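Local coordinates for protein 2-hydroxyisobutyryl-CoA synthetase (Aquincola tertiaricarbonis, PDB 6HE2) that belongs to the ANL superfamily, joining an AMP-binding enzyme domain that holds adenine nucleotides to a C-terminal domain of the kind found in that family, at residues D344-T349 against G365-I370; G52-V57 against V326-E331; D387-Q392 against H440-V445. All blocks are in the same frame, centred on the assembly; numbering follows the deposited sequence.

Contact 1. Residues D344-T349 against G365-I370. With 8LE ([[(2~{R},3~{S},4~{R},5~{R})-5-(6-aminopurin-9-yl)-3,4-bis(oxidanyl)oxolan-2-yl]methoxy-oxidanyl-phosphoryl] 2-methyl-2-oxidanyl-propanoate), chain D.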
loop_
_atom_site.group_PDB
_atom_site.type_symbol
_atom_site.label_atom_id
_atom_site.label_comp_id
_atom_site.label_asym_id
_atom_site.label_seq_id
_atom_site.Cartn_x
_atom_site.Cartn_y
_atom_site.Cartn_z
ATOM N N ASP A 344 14.165 5.933 21.939
ATOM C CA ASP A 344 12.982 5.633 22.754
ATOM C C ASP A 344 13.386 5.128 24.107
ATOM O O ASP A 344 14.560 4.864 24.368
ATOM C CB ASP A 344 12.109 4.570 22.086
ATOM C CG ASP A 344 11.631 4.960 20.718
ATOM O OD1 ASP A 344 11.101 6.076 20.579
ATOM O OD2 ASP A 344 11.845 4.170 19.770
ATOM N N LEU A 345 12.407 4.977 24.968
ATOM C CA LEU A 345 12.651 4.480 26.310
ATOM C C LEU A 345 11.835 3.200 26.503
ATOM O O LEU A 345 10.770 3.039 25.895
ATOM C CB LEU A 345 12.266 5.579 27.308
ATOM C CG LEU A 345 12.820 5.498 28.694
ATOM C CD1 LEU A 345 14.368 5.463 28.689
ATOM C CD2 LEU A 345 12.280 6.643 29.538
ATOM N N THR A 346 12.374 2.256 27.268
ATOM C CA THR A 346 11.684 0.996 27.548
ATOM C C THR A 346 12.294 0.331 28.755
ATOM O O THR A 346 13.390 0.703 29.179
ATOM C CB THR A 346 11.648 0.054 26.304
ATOM O OG1 THR A 346 10.672 -0.956 26.519
ATOM C CG2 THR A 346 12.994 -0.601 25.991
ATOM N N LEU A 347 11.582 -0.659 29.297
ATOM C CA LEU A 347 12.055 -1.513 30.370
ATOM C C LEU A 347 12.087 -2.925 29.789
ATOM O O LEU A 347 11.135 -3.307 29.102
ATOM C CB LEU A 347 11.127 -1.479 31.603
ATOM C CG LEU A 347 11.632 -2.336 32.777
ATOM C CD1 LEU A 347 11.808 -1.518 34.026
ATOM C CD2 LEU A 347 10.742 -3.524 33.010
ATOM N N TRP A 348 13.171 -3.690 30.043
ATOM C CA TRP A 348 13.215 -5.082 29.593
ATOM C C TRP A 348 13.444 -6.028 30.747
ATOM O O TRP A 348 14.048 -5.647 31.740
ATOM C CB TRP A 348 14.173 -5.343 28.412
ATOM C CG TRP A 348 15.663 -5.380 28.651
ATOM C CD1 TRP A 348 16.359 -4.921 29.740
ATOM C CD2 TRP A 348 16.646 -5.827 27.706
ATOM N NE1 TRP A 348 17.712 -5.046 29.524
ATOM C CE2 TRP A 348 17.917 -5.602 28.284
ATOM C CE3 TRP A 348 16.570 -6.381 26.408
ATOM C CZ2 TRP A 348 19.107 -5.947 27.626
ATOM C CZ3 TRP A 348 17.744 -6.695 25.747
ATOM C CH2 TRP A 348 18.997 -6.479 26.350
ATOM N N THR A 349 12.878 -7.226 30.654
ATOM C CA THR A 349 13.040 -8.306 31.651
ATOM C C THR A 349 13.381 -9.580 30.890
ATOM O O THR A 349 13.243 -9.613 29.663
ATOM C CB THR A 349 11.771 -8.505 32.525
ATOM O OG1 THR A 349 10.659 -8.861 31.707
ATOM C CG2 THR A 349 11.435 -7.298 33.391
ATOM N N GLY A 365 5.799 -2.175 26.880
ATOM C CA GLY A 365 6.059 -1.823 25.489
ATOM C C GLY A 365 7.117 -0.738 25.425
ATOM O O GLY A 365 8.047 -0.727 26.237
ATOM N N ILE A 366 6.934 0.221 24.512
ATOM C CA ILE A 366 7.835 1.362 24.297
ATOM C C ILE A 366 7.096 2.657 24.672
ATOM O O ILE A 366 5.957 2.872 24.263
ATOM C CB ILE A 366 8.419 1.328 22.838
ATOM C CG1 ILE A 366 9.445 0.169 22.698
ATOM C CG2 ILE A 366 9.046 2.665 22.439
ATOM C CD1 ILE A 366 9.613 -0.395 21.309
ATOM N N PHE A 367 7.723 3.466 25.516
ATOM C CA PHE A 367 7.190 4.725 26.038
ATOM C C PHE A 367 8.358 5.728 26.106
ATOM O O PHE A 367 9.508 5.311 26.067
ATOM C CB PHE A 367 6.580 4.500 27.445
ATOM C CG PHE A 367 7.485 3.736 28.394
ATOM C CD1 PHE A 367 7.525 2.344 28.378
ATOM C CD2 PHE A 367 8.328 4.411 29.273
ATOM C CE1 PHE A 367 8.384 1.642 29.226
ATOM C CE2 PHE A 367 9.192 3.708 30.118
ATOM C CZ PHE A 367 9.200 2.329 30.104
ATOM N N GLY A 368 8.058 7.014 26.162
ATOM C CA GLY A 368 9.053 8.071 26.297
ATOM C C GLY A 368 10.244 8.115 25.363
ATOM O O GLY A 368 10.335 7.365 24.382
ATOM N N ARG A 369 11.178 9.011 25.692
ATOM C CA ARG A 369 12.367 9.283 24.897
ATOM C C ARG A 369 13.571 9.580 25.790
ATOM O O ARG A 369 13.412 9.912 26.957
ATOM C CB ARG A 369 12.104 10.519 23.978
ATOM C CG ARG A 369 10.911 10.408 22.993
ATOM C CD ARG A 369 11.207 9.573 21.767
ATOM N NE ARG A 369 12.313 10.141 20.997
ATOM C CZ ARG A 369 12.985 9.496 20.053
ATOM N NH1 ARG A 369 12.667 8.247 19.739
ATOM N NH2 ARG A 369 13.988 10.091 19.423
ATOM N N ILE A 370 14.771 9.534 25.207
ATOM C CA ILE A 370 16.043 9.851 25.882
ATOM C C ILE A 370 16.308 11.370 25.889
ATOM O O ILE A 370 17.233 11.839 26.554
ATOM C CB ILE A 370 17.219 9.037 25.273
ATOM C CG1 ILE A 370 17.450 9.384 23.762
ATOM C CG2 ILE A 370 16.966 7.540 25.485
ATOM C CD1 ILE A 370 18.827 8.997 23.224
HETATM C C2 8LE D . 5.404 2.910 21.093
HETATM C CAA 8LE D . 7.184 0.913 10.895
HETATM C CAZ 8LE D . 6.444 1.381 12.155
HETATM C CAB 8LE D . 7.051 0.795 13.428
HETATM O OAF 8LE D . 5.061 0.970 12.096
HETATM C CAS 8LE D . 6.582 2.891 12.213
HETATM O OAD 8LE D . 5.610 3.626 12.097
HETATM O OAQ 8LE D . 7.913 3.446 12.408
HETATM P PBC 8LE D . 8.353 4.982 12.212
HETATM O OAI 8LE D . 7.350 5.732 11.363
HETATM O OAE 8LE D . 9.727 5.048 11.591
HETATM O "O5'" 8LE D . 8.482 5.644 13.678
HETATM C "C5'" 8LE D . 9.198 4.948 14.705
HETATM C "C4'" 8LE D . 8.942 5.606 16.054
HETATM O "O4'" 8LE D . 7.537 5.583 16.350
HETATM C "C3'" 8LE D . 9.577 4.806 17.180
HETATM O "O3'" 8LE D . 10.956 5.119 17.394
HETATM C "C2'" 8LE D . 8.660 5.059 18.368
HETATM O "O2'" 8LE D . 8.968 6.311 18.991
HETATM C "C1'" 8LE D . 7.288 5.210 17.716
HETATM N N9 8LE D . 6.565 3.902 17.768
HETATM C C8 8LE D . 6.382 3.058 16.735
HETATM N N7 8LE D . 5.708 1.963 17.156
HETATM C C5 8LE D . 5.510 2.095 18.482
HETATM C C4 8LE D . 6.043 3.325 18.865
HETATM N N3 8LE D . 5.992 3.697 20.178
HETATM N N1 8LE D . 4.849 1.734 20.740
HETATM C C6 8LE D . 4.902 1.298 19.455
HETATM N N6 8LE D . 4.335 0.116 19.128
HETATM O O HOH W 1 8.773 6.740 22.277
HETATM O O HOH W 2 8.611 -2.119 28.871
#
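D344, L345 and T346 run antiparallel to the strand of I366–R369, the axes of strands 344-347 and 366-369 at 133°, and a beta bulge shifts the register between the pairs D344–R369 and L345–F367. F367 N donates to L345 O at 3.1 Å; within the bulge L345 N reaches both F367 O and G368 O, each bond weak and bent. G368 is the extra residue, and its positive phi (51°) suits a residue with no side chain.

The carboxylate of D344 has two roles. D344 OD1 takes R369 NH1 in a salt bridge of 2.8 Å, with the donor above the carboxylate plane while OD1 lies at the guanidinium edge. R369 gets there by bending at chi2 and chi3, and its NH1 also reaches S342 O. Meanwhile D344 OD1 and OD2 lie 2.7 Å from O2' and O3' of 8LE respectively, so this aspartate faces the ribose, as in other ANL enzymes.

T346 turns its hydroxyl anti to the backbone N (chi1 -164°), and T346 OG1 donates to G365 O at 2.7 Å. Water 2 donates to the same carbonyl and to L347 O. L345 O stands 4.1 Å above the plane of the F367 ring, over its centre, with T346 N nearer the rim.

Strand 366-369 is the outermost strand of its antiparallel sheet in this chain, and strand 340-347 lies between it and strand 322-329. L345 and F367 share the face packed by helix 383-390, through S384 and E385.

Contact 2. Residues G52-V57 against V326-E331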
loop_
_atom_site.group_PDB
_atom_site.type_symbol
_atom_site.label_atom_id
_atom_site.label_comp_id
_atom_site.label_asym_id
_atom_site.label_seq_id
_atom_site.Cartn_x
_atom_site.Cartn_y
_atom_site.Cartn_z
ATOM N N GLY A 52 27.711 -15.164 16.028
ATOM C CA GLY A 52 28.199 -15.648 14.740
ATOM C C GLY A 52 27.570 -14.888 13.587
ATOM O O GLY A 52 28.261 -14.535 12.626
ATOM N N ARG A 53 26.254 -14.605 13.684
ATOM C CA ARG A 53 25.526 -13.833 12.662
ATOM C C ARG A 53 26.007 -12.371 12.611
ATOM O O ARG A 53 26.212 -11.855 11.526
ATOM C CB ARG A 53 23.999 -13.895 12.881
ATOM C CG ARG A 53 23.197 -13.116 11.838
ATOM C CD ARG A 53 23.469 -13.572 10.411
ATOM N NE ARG A 53 23.236 -15.005 10.256
ATOM C CZ ARG A 53 22.047 -15.552 10.043
ATOM N NH1 ARG A 53 21.929 -16.863 9.924
ATOM N NH2 ARG A 53 20.968 -14.789 9.931
ATOM N N LEU A 54 26.241 -11.741 13.770
ATOM C CA LEU A 54 26.745 -10.366 13.870
ATOM C C LEU A 54 28.106 -10.239 13.220
ATOM O O LEU A 54 28.391 -9.217 12.623
ATOM C CB LEU A 54 26.807 -9.879 15.341
ATOM C CG LEU A 54 25.476 -9.660 16.054
ATOM C CD1 LEU A 54 25.693 -9.436 17.542
ATOM C CD2 LEU A 54 24.727 -8.489 15.470
ATOM N N GLN A 55 28.936 -11.277 13.342
ATOM C CA GLN A 55 30.249 -11.376 12.710
ATOM C C GLN A 55 30.051 -11.418 11.187
ATOM O O GLN A 55 30.747 -10.689 10.478
ATOM C CB GLN A 55 31.008 -12.625 13.212
ATOM C CG GLN A 55 31.468 -12.516 14.668
ATOM C CD GLN A 55 31.896 -13.829 15.297
ATOM O OE1 GLN A 55 31.555 -14.930 14.840
ATOM N NE2 GLN A 55 32.587 -13.736 16.424
ATOM N N GLN A 56 29.081 -12.239 10.688
ATOM C CA GLN A 56 28.778 -12.334 9.249
ATOM C C GLN A 56 28.277 -10.993 8.712
ATOM O O GLN A 56 28.776 -10.534 7.696
ATOM C CB GLN A 56 27.704 -13.406 8.948
ATOM C CG GLN A 56 28.102 -14.851 9.187
ATOM C CD GLN A 56 26.942 -15.746 8.851
ATOM O OE1 GLN A 56 26.015 -15.924 9.652
ATOM N NE2 GLN A 56 26.939 -16.276 7.631
ATOM N N VAL A 57 27.272 -10.386 9.390
ATOM C CA VAL A 57 26.655 -9.109 9.019
ATOM C C VAL A 57 27.673 -7.947 9.038
ATOM O O VAL A 57 27.683 -7.135 8.112
ATOM C CB VAL A 57 25.396 -8.784 9.876
ATOM C CG1 VAL A 57 24.792 -7.430 9.468
ATOM C CG2 VAL A 57 24.347 -9.896 9.770
ATOM N N VAL A 326 18.348 -0.305 20.975
ATOM C CA VAL A 326 19.399 -0.200 19.960
ATOM C C VAL A 326 19.204 -1.479 19.142
ATOM O O VAL A 326 19.130 -2.557 19.736
ATOM C CB VAL A 326 20.811 -0.077 20.606
ATOM C CG1 VAL A 326 21.909 -0.267 19.578
ATOM C CG2 VAL A 326 20.977 1.271 21.313
ATOM N N TYR A 327 19.036 -1.354 17.803
ATOM C CA TYR A 327 18.729 -2.511 16.937
ATOM C C TYR A 327 19.714 -2.822 15.807
ATOM O O TYR A 327 20.176 -1.913 15.101
ATOM C CB TYR A 327 17.340 -2.356 16.287
ATOM C CG TYR A 327 16.181 -1.983 17.180
ATOM C CD1 TYR A 327 15.511 -2.950 17.924
ATOM C CD2 TYR A 327 15.638 -0.700 17.147
ATOM C CE1 TYR A 327 14.378 -2.636 18.669
ATOM C CE2 TYR A 327 14.511 -0.370 17.905
ATOM C CZ TYR A 327 13.877 -1.350 18.648
ATOM O OH TYR A 327 12.757 -1.054 19.371
ATOM N N THR A 328 19.928 -4.144 15.565
ATOM C CA THR A 328 20.782 -4.654 14.487
ATOM C C THR A 328 20.021 -5.680 13.651
ATOM O O THR A 328 19.509 -6.670 14.197
ATOM C CB THR A 328 22.080 -5.272 15.031
ATOM O OG1 THR A 328 22.777 -4.301 15.787
ATOM C CG2 THR A 328 23.005 -5.748 13.919
ATOM N N HIS A 329 19.992 -5.463 12.316
ATOM C CA HIS A 329 19.412 -6.415 11.379
ATOM C C HIS A 329 20.318 -7.643 11.318
ATOM O O HIS A 329 21.552 -7.511 11.189
ATOM C CB HIS A 329 19.319 -5.824 9.967
ATOM C CG HIS A 329 18.148 -4.928 9.728
ATOM N ND1 HIS A 329 18.320 -3.599 9.338
ATOM C CD2 HIS A 329 16.822 -5.195 9.805
ATOM C CE1 HIS A 329 17.102 -3.114 9.199
ATOM N NE2 HIS A 329 16.168 -4.030 9.490
ATOM N N LEU A 330 19.698 -8.836 11.382
ATOM C CA LEU A 330 20.379 -10.126 11.260
ATOM C C LEU A 330 20.075 -10.828 9.891
ATOM O O LEU A 330 20.741 -11.800 9.549
ATOM C CB LEU A 330 19.950 -11.049 12.426
ATOM C CG LEU A 330 20.269 -10.630 13.888
ATOM C CD1 LEU A 330 20.094 -11.809 14.813
ATOM C CD2 LEU A 330 21.685 -10.131 14.052
ATOM N N GLU A 331 19.030 -10.381 9.156
ATOM C CA GLU A 331 18.589 -11.006 7.902
ATOM C C GLU A 331 18.259 -9.996 6.807
ATOM O O GLU A 331 17.242 -10.139 6.118
ATOM C CB GLU A 331 17.394 -11.958 8.147
ATOM C CG GLU A 331 17.602 -13.009 9.229
ATOM C CD GLU A 331 16.485 -14.020 9.359
ATOM O OE1 GLU A 331 15.330 -13.694 9.003
ATOM O OE2 GLU A 331 16.769 -15.149 9.815
HETATM O O HOH W 3 19.001 -16.524 8.966
#
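The end of an antiparallel sheet strand meets an N-terminal helix here: T328, H329 and L330, at and just beyond the tip of strand 322-329 in the AMP-binding part of this ANL-family fold, lie against R53, L54 and V57 on one side of helix 43-64. The contact is buried and mixes an apolar patch with one side-chain-to-backbone hydrogen bond.

L54 carries the apolar part. Its CD2 branch reaches both T328 CG2, at 3.6 Å, and L330 CD2, at 3.7 Å, while L85 and F88 of helix 85-91 pack on the same leucine. A branched aliphatic residue suits this place, since a single methyl meets strand and turn together. T328 divides its two branches: CG2 stands anti to the backbone N (chi1 -58° for OG1) and touches the helix, whereas OG1 bonds to R339 N, just ahead of strand 340-347. V57 rests its CG1 methyl 3.7 Å from H329 O. The imidazole of H329 leads away from the helix, tied to M337 N and S282 O.

R53, bent at chi2 and chi3, curls its chain past L330 CB to that residue's carbonyl. Its guanidinium edge meets the oxygen, R53 NH2 donating to L330 O at 3.0 Å along a fairly straight path of 158°. The donor lies above the plane of that carbonyl. NE donates to Q56 OE1 one helical turn on, which helps fix the group's rotation, and W15 adds a cation-pi contact. E331 is held by R38 in a salt bridge and by Y21. Its carboxylate is nearly coplanar with the guanidinium, but R53 NH2 and E331 OE2 are 4.2 Å apart, beyond a salt bridge. Water 3 spans that gap, accepting from R53 NH2 at 2.8 Å and donating to E331 OE2.

Contact 3. Residues D387-Q392 against H440-V445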
loop_
_atom_site.group_PDB
_atom_site.type_symbol
_atom_site.label_atom_id
_atom_site.label_comp_id
_atom_site.label_asym_id
_atom_site.label_seq_id
_atom_site.Cartn_x
_atom_site.Cartn_y
_atom_site.Cartn_z
ATOM N N ASP A 387 7.071 13.747 33.130
ATOM C CA ASP A 387 5.872 14.203 32.455
ATOM C C ASP A 387 4.738 13.172 32.587
ATOM O O ASP A 387 3.626 13.543 32.939
ATOM C CB ASP A 387 6.166 14.539 30.997
ATOM C CG ASP A 387 5.022 15.264 30.338
ATOM O OD1 ASP A 387 4.562 16.281 30.903
ATOM O OD2 ASP A 387 4.562 14.798 29.286
ATOM N N ALA A 388 5.050 11.881 32.349
ATOM C CA ALA A 388 4.137 10.743 32.473
ATOM C C ALA A 388 3.595 10.573 33.919
ATOM O O ALA A 388 2.406 10.318 34.078
ATOM C CB ALA A 388 4.834 9.467 32.019
ATOM N N ALA A 389 4.454 10.731 34.957
ATOM C CA ALA A 389 4.050 10.623 36.370
ATOM C C ALA A 389 3.006 11.688 36.769
ATOM O O ALA A 389 1.987 11.345 37.365
ATOM C CB ALA A 389 5.266 10.711 37.269
ATOM N N LEU A 390 3.242 12.962 36.392
ATOM C CA LEU A 390 2.346 14.079 36.688
ATOM C C LEU A 390 1.046 13.976 35.938
ATOM O O LEU A 390 0.010 14.318 36.501
ATOM C CB LEU A 390 3.010 15.454 36.455
ATOM C CG LEU A 390 4.249 15.750 37.316
ATOM C CD1 LEU A 390 5.019 16.926 36.753
ATOM C CD2 LEU A 390 3.875 16.006 38.772
ATOM N N ASN A 391 1.080 13.453 34.700
ATOM C CA ASN A 391 -0.119 13.265 33.887
ATOM C C ASN A 391 -1.034 12.107 34.383
ATOM O O ASN A 391 -2.155 11.979 33.880
ATOM C CB ASN A 391 0.227 13.140 32.399
ATOM C CG ASN A 391 0.473 14.488 31.769
ATOM O OD1 ASN A 391 -0.418 15.336 31.685
ATOM N ND2 ASN A 391 1.692 14.747 31.354
ATOM N N GLN A 392 -0.599 11.322 35.412
ATOM C CA GLN A 392 -1.430 10.279 36.043
ATOM C C GLN A 392 -2.391 10.979 37.033
ATOM O O GLN A 392 -3.305 10.333 37.543
ATOM C CB GLN A 392 -0.601 9.289 36.897
ATOM C CG GLN A 392 0.539 8.514 36.251
ATOM C CD GLN A 392 1.482 7.898 37.303
ATOM O OE1 GLN A 392 1.683 8.409 38.445
ATOM N NE2 GLN A 392 2.135 6.809 36.913
ATOM N N HIS A 440 5.232 11.979 45.938
ATOM C CA HIS A 440 5.229 10.514 46.093
ATOM C C HIS A 440 5.312 9.810 44.723
ATOM O O HIS A 440 6.135 8.909 44.555
ATOM C CB HIS A 440 4.005 10.032 46.900
ATOM C CG HIS A 440 3.925 8.542 47.056
ATOM N ND1 HIS A 440 3.379 7.736 46.065
ATOM C CD2 HIS A 440 4.356 7.755 48.062
ATOM C CE1 HIS A 440 3.506 6.493 46.498
ATOM N NE2 HIS A 440 4.083 6.453 47.696
ATOM N N ARG A 441 4.470 10.221 43.754
ATOM C CA ARG A 441 4.418 9.656 42.395
ATOM C C ARG A 441 5.698 9.879 41.609
ATOM O O ARG A 441 6.115 8.987 40.879
ATOM C CB ARG A 441 3.220 10.202 41.618
ATOM C CG ARG A 441 1.861 9.747 42.184
ATOM C CD ARG A 441 0.714 10.483 41.512
ATOM N NE ARG A 441 -0.593 9.970 41.901
ATOM C CZ ARG A 441 -1.214 8.957 41.307
ATOM N NH1 ARG A 441 -0.659 8.343 40.272
ATOM N NH2 ARG A 441 -2.393 8.542 41.749
ATOM N N VAL A 442 6.316 11.064 41.734
ATOM C CA VAL A 442 7.564 11.374 41.029
ATOM C C VAL A 442 8.696 10.453 41.564
ATOM O O VAL A 442 9.354 9.780 40.774
ATOM C CB VAL A 442 7.877 12.901 41.032
ATOM C CG1 VAL A 442 9.328 13.192 40.651
ATOM C CG2 VAL A 442 6.920 13.645 40.090
ATOM N N GLN A 443 8.828 10.338 42.891
ATOM C CA GLN A 443 9.775 9.427 43.524
ATOM C C GLN A 443 9.578 7.983 43.069
ATOM O O GLN A 443 10.567 7.289 42.837
ATOM C CB GLN A 443 9.657 9.495 45.035
ATOM C CG GLN A 443 10.815 10.210 45.677
ATOM C CD GLN A 443 11.168 9.525 46.960
ATOM O OE1 GLN A 443 10.500 9.711 47.980
ATOM N NE2 GLN A 443 12.189 8.674 46.920
ATOM N N THR A 444 8.317 7.533 42.927
ATOM C CA THR A 444 8.013 6.175 42.472
ATOM C C THR A 444 8.579 5.919 41.052
ATOM O O THR A 444 9.264 4.920 40.820
ATOM C CB THR A 444 6.486 5.928 42.520
ATOM O OG1 THR A 444 5.993 6.179 43.844
ATOM C CG2 THR A 444 6.100 4.513 42.065
ATOM N N VAL A 445 8.292 6.832 40.118
ATOM C CA VAL A 445 8.679 6.688 38.723
ATOM C C VAL A 445 10.201 6.825 38.536
ATOM O O VAL A 445 10.806 5.966 37.886
ATOM C CB VAL A 445 7.845 7.616 37.795
ATOM C CG1 VAL A 445 8.235 7.433 36.325
ATOM C CG2 VAL A 445 6.353 7.334 37.974
#
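A389 and V445 meet where the two helices come nearest: A389 CB lies 3.6 Å from V445 CG2, and alanine's small methyl suits so near an approach, with CA atoms of A389 and V442 5.9 Å apart. Beside it, L390 bends its end back to V442, L390 CD2 lying 4.1 Å from V442 CG2.

Toward the solvent side the chemistry turns polar. R441 NH1 donates to Q392 OE1 at 3.0 Å, with OE1 in the guanidinium plane but the donor well above the plane of the amide carbonyl. The two flat groups stand 76° apart. Q392 is extended beyond CG and R441 from CG to NE, where chi4 (-87°) turns the guanidinium; these long chains suit a link between helix 428-446 and the residues following helix 383-390. Q392 O lies over one guanidinium face.

Further out, E437, from the arginine's own helix, pairs with NE in a salt bridge while Q392 across the contact takes NH1.

Helices 383-390 and 428-446 thus lie side by side on the mixed sheet of the C-terminal domain, L390 resting on V417 and V442 on L415, both of strand 412-419.

How the contacts relate
Contacts 1 and 2 belong to one antiparallel sheet, where strands 340-347 and 322-329 are neighbours, and they touch through packing of I366 CD1 on Y327 OH. Contact 3 is separate, about 7 Å from contact 1 at the nearest atoms, in the C-terminal domain, and on the opposite side of the chain's centre from contact 2. Helix 383-390 nevertheless ties contact 3 to contact 1, since its first turn lies against the sheet of contact 1. Contact 2 is wholly buried; contacts 1 and 3 are partly so. Arginine serves each differently: a carboxylate beside the nucleotide, a buried backbone carbonyl, and a glutamine amide near the surface.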